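Local coordinates for sawadee homeodomain homolog 1 (Arabidopsis thaliana, PDB 4IUP), which binds methylated histone H3 tails through its SAWADEE domain and works with RNA polymerase IV in RNA-directed DNA methylation, at residues A[66-71]-A[97-102]. The protein carries 2 engineered substitutions. Numbering follows the deposited sequence.
Sequences SECGRV and IKRGIH. With ZN (zinc ion), chain D.
C68 and H102 meet at a zinc ion, the thiolate SG of C68 lying 2.4 Å from the metal and NE2 of H102 2.5 Å from it. The imidazole presents its edge: both the zinc and C68 SG lie in the ring plane, and SG approaches NE2 to 3.5 Å simply because the two atoms are neighbours in one coordination shell. C107 and C109 supply the other two ligands, completing a zinc site of three cysteines and one histidine within the SAWADEE domain.

Beside the metal, R99 reaches across to the backbone of the 3-10 segment and the residue that follows it. Its chain bends at chi2 (-69°) and then runs extended, which brings the edge of the guanidinium to two carbonyl oxygens. NH1 donates to C68 O at 2.9 Å with an N-H...O angle of 152°, arriving from well above the carbonyl plane. NH2 makes a weak bond to V71 O, short at 2.8 Å but bent to 124°, and a second weak one to C68 O. The positive group thus bridges the carbonyls of C68 and V71, and its charge, with NH1 3.7 Å from C68 SG, may also ease the negative charge of the thiolate. CG2 of I97 lies over one face of the R99 guanidinium, 3.5 Å above its plane and shifted toward the rim, while I97 CD1 touches V71 O at 3.4 Å.

The contact lies at the surface, where the loop between strands 56-62 and 76-83 meets the end of strand 86-98 and the loop following it; F111 of the adjacent antiparallel strand 110-115 packs against V71, I97 and R99.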
loop_
_atom_site.group_PDB
_atom_site.type_symbol
_atom_site.label_atom_id
_atom_site.label_comp_id
_atom_site.label_asym_id
_atom_site.label_seq_id
_atom_site.Cartn_x
_atom_site.Cartn_y
_atom_site.Cartn_z
ATOM N N SER A 66 18.296 -7.122 -1.344
ATOM C CA SER A 66 19.231 -7.358 -0.236
ATOM C C SER A 66 18.591 -7.214 1.149
ATOM O O SER A 66 19.177 -7.627 2.157
ATOM C CB SER A 66 20.436 -6.421 -0.339
ATOM O OG SER A 66 20.037 -5.075 -0.157
ATOM N N GLU A 67 17.394 -6.632 1.197
ATOM C CA GLU A 67 16.683 -6.448 2.466
ATOM C C GLU A 67 15.348 -7.205 2.555
ATOM O O GLU A 67 14.506 -6.875 3.390
ATOM C CB GLU A 67 16.481 -4.955 2.765
ATOM C CG GLU A 67 15.729 -4.196 1.676
ATOM C CD GLU A 67 15.537 -2.715 1.969
ATOM O OE1 GLU A 67 15.856 -2.266 3.093
ATOM O OE2 GLU A 67 15.049 -2.002 1.065
ATOM N N CYS A 68 15.166 -8.233 1.726
ATOM C CA CYS A 68 13.916 -9.001 1.738
ATOM C C CYS A 68 13.696 -9.737 3.064
ATOM O O CYS A 68 12.586 -10.183 3.349
ATOM C CB CYS A 68 13.851 -9.983 0.565
ATOM S SG CYS A 68 14.916 -11.432 0.728
ATOM N N GLY A 69 14.753 -9.861 3.863
ATOM C CA GLY A 69 14.645 -10.464 5.193
ATOM C C GLY A 69 13.832 -9.634 6.173
ATOM O O GLY A 69 13.354 -10.160 7.189
ATOM N N ARG A 70 13.670 -8.342 5.877
ATOM C CA ARG A 70 12.918 -7.441 6.761
ATOM C C ARG A 70 11.401 -7.603 6.617
ATOM O O ARG A 70 10.635 -7.091 7.440
ATOM C CB ARG A 70 13.329 -5.978 6.544
ATOM C CG ARG A 70 12.684 -5.302 5.334
ATOM C CD ARG A 70 13.205 -3.882 5.155
ATOM N NE ARG A 70 12.845 -3.030 6.287
ATOM C CZ ARG A 70 13.458 -1.891 6.600
ATOM N NH1 ARG A 70 14.471 -1.452 5.865
ATOM N NH2 ARG A 70 13.054 -1.187 7.644
ATOM N N VAL A 71 10.975 -8.292 5.562
ATOM C CA VAL A 71 9.564 -8.610 5.364
ATOM C C VAL A 71 9.260 -9.910 6.112
ATOM O O VAL A 71 9.894 -10.939 5.862
ATOM C CB VAL A 71 9.214 -8.754 3.863
ATOM C CG1 VAL A 71 7.731 -9.019 3.669
ATOM C CG2 VAL A 71 9.641 -7.504 3.096
ATOM N N ILE A 97 5.929 -17.124 3.769
ATOM C CA ILE A 97 7.052 -16.771 2.899
ATOM C C ILE A 97 7.842 -18.021 2.524
ATOM O O ILE A 97 8.348 -18.731 3.399
ATOM C CB ILE A 97 8.004 -15.734 3.552
ATOM C CG1 ILE A 97 7.229 -14.502 4.022
ATOM C CG2 ILE A 97 9.125 -15.324 2.576
ATOM C CD1 ILE A 97 8.017 -13.588 4.940
ATOM N N LYS A 98 7.931 -18.283 1.222
ATOM C CA LYS A 98 8.820 -19.308 0.702
ATOM C C LYS A 98 10.120 -18.628 0.285
ATOM O O LYS A 98 10.154 -17.896 -0.709
ATOM C CB LYS A 98 8.175 -20.018 -0.484
ATOM C CG LYS A 98 8.687 -21.433 -0.732
ATOM C CD LYS A 98 8.034 -22.067 -1.964
ATOM C CE LYS A 98 6.503 -21.915 -1.982
ATOM N NZ LYS A 98 5.807 -22.693 -0.912
ATOM N N ARG A 99 11.178 -18.860 1.062
ATOM C CA ARG A 99 12.457 -18.186 0.856
ATOM C C ARG A 99 13.230 -18.852 -0.271
ATOM O O ARG A 99 13.320 -20.082 -0.327
ATOM C CB ARG A 99 13.294 -18.185 2.146
ATOM C CG ARG A 99 12.720 -17.332 3.278
ATOM C CD ARG A 99 12.804 -15.840 2.967
ATOM N NE ARG A 99 12.294 -15.005 4.058
ATOM C CZ ARG A 99 12.110 -13.690 3.967
ATOM N NH1 ARG A 99 12.383 -13.051 2.833
ATOM N NH2 ARG A 99 11.651 -13.010 5.006
ATOM N N GLY A 100 13.774 -18.041 -1.172
ATOM C CA GLY A 100 14.537 -18.561 -2.304
ATOM C C GLY A 100 16.034 -18.354 -2.178
ATOM O O GLY A 100 16.504 -17.674 -1.265
ATOM N N ILE A 101 16.782 -18.965 -3.093
ATOM C CA ILE A 101 18.222 -18.745 -3.196
ATOM C C ILE A 101 18.456 -17.612 -4.191
ATOM O O ILE A 101 18.191 -17.757 -5.388
ATOM C CB ILE A 101 18.964 -20.029 -3.665
ATOM C CG1 ILE A 101 18.706 -21.187 -2.694
ATOM C CG2 ILE A 101 20.472 -19.765 -3.828
ATOM C CD1 ILE A 101 18.963 -22.570 -3.294
ATOM N N HIS A 102 18.938 -16.477 -3.696
ATOM C CA HIS A 102 19.172 -15.327 -4.565
ATOM C C HIS A 102 20.181 -14.355 -3.970
ATOM O O HIS A 102 20.512 -14.435 -2.780
ATOM C CB HIS A 102 17.851 -14.605 -4.878
ATOM C CG HIS A 102 17.416 -13.642 -3.816
ATOM N ND1 HIS A 102 18.005 -12.408 -3.649
ATOM C CD2 HIS A 102 16.438 -13.720 -2.883
ATOM C CE1 HIS A 102 17.418 -11.770 -2.652
ATOM N NE2 HIS A 102 16.461 -12.544 -2.169
HETATM ZN ZN ZN D . 14.215 -12.770 -1.091
#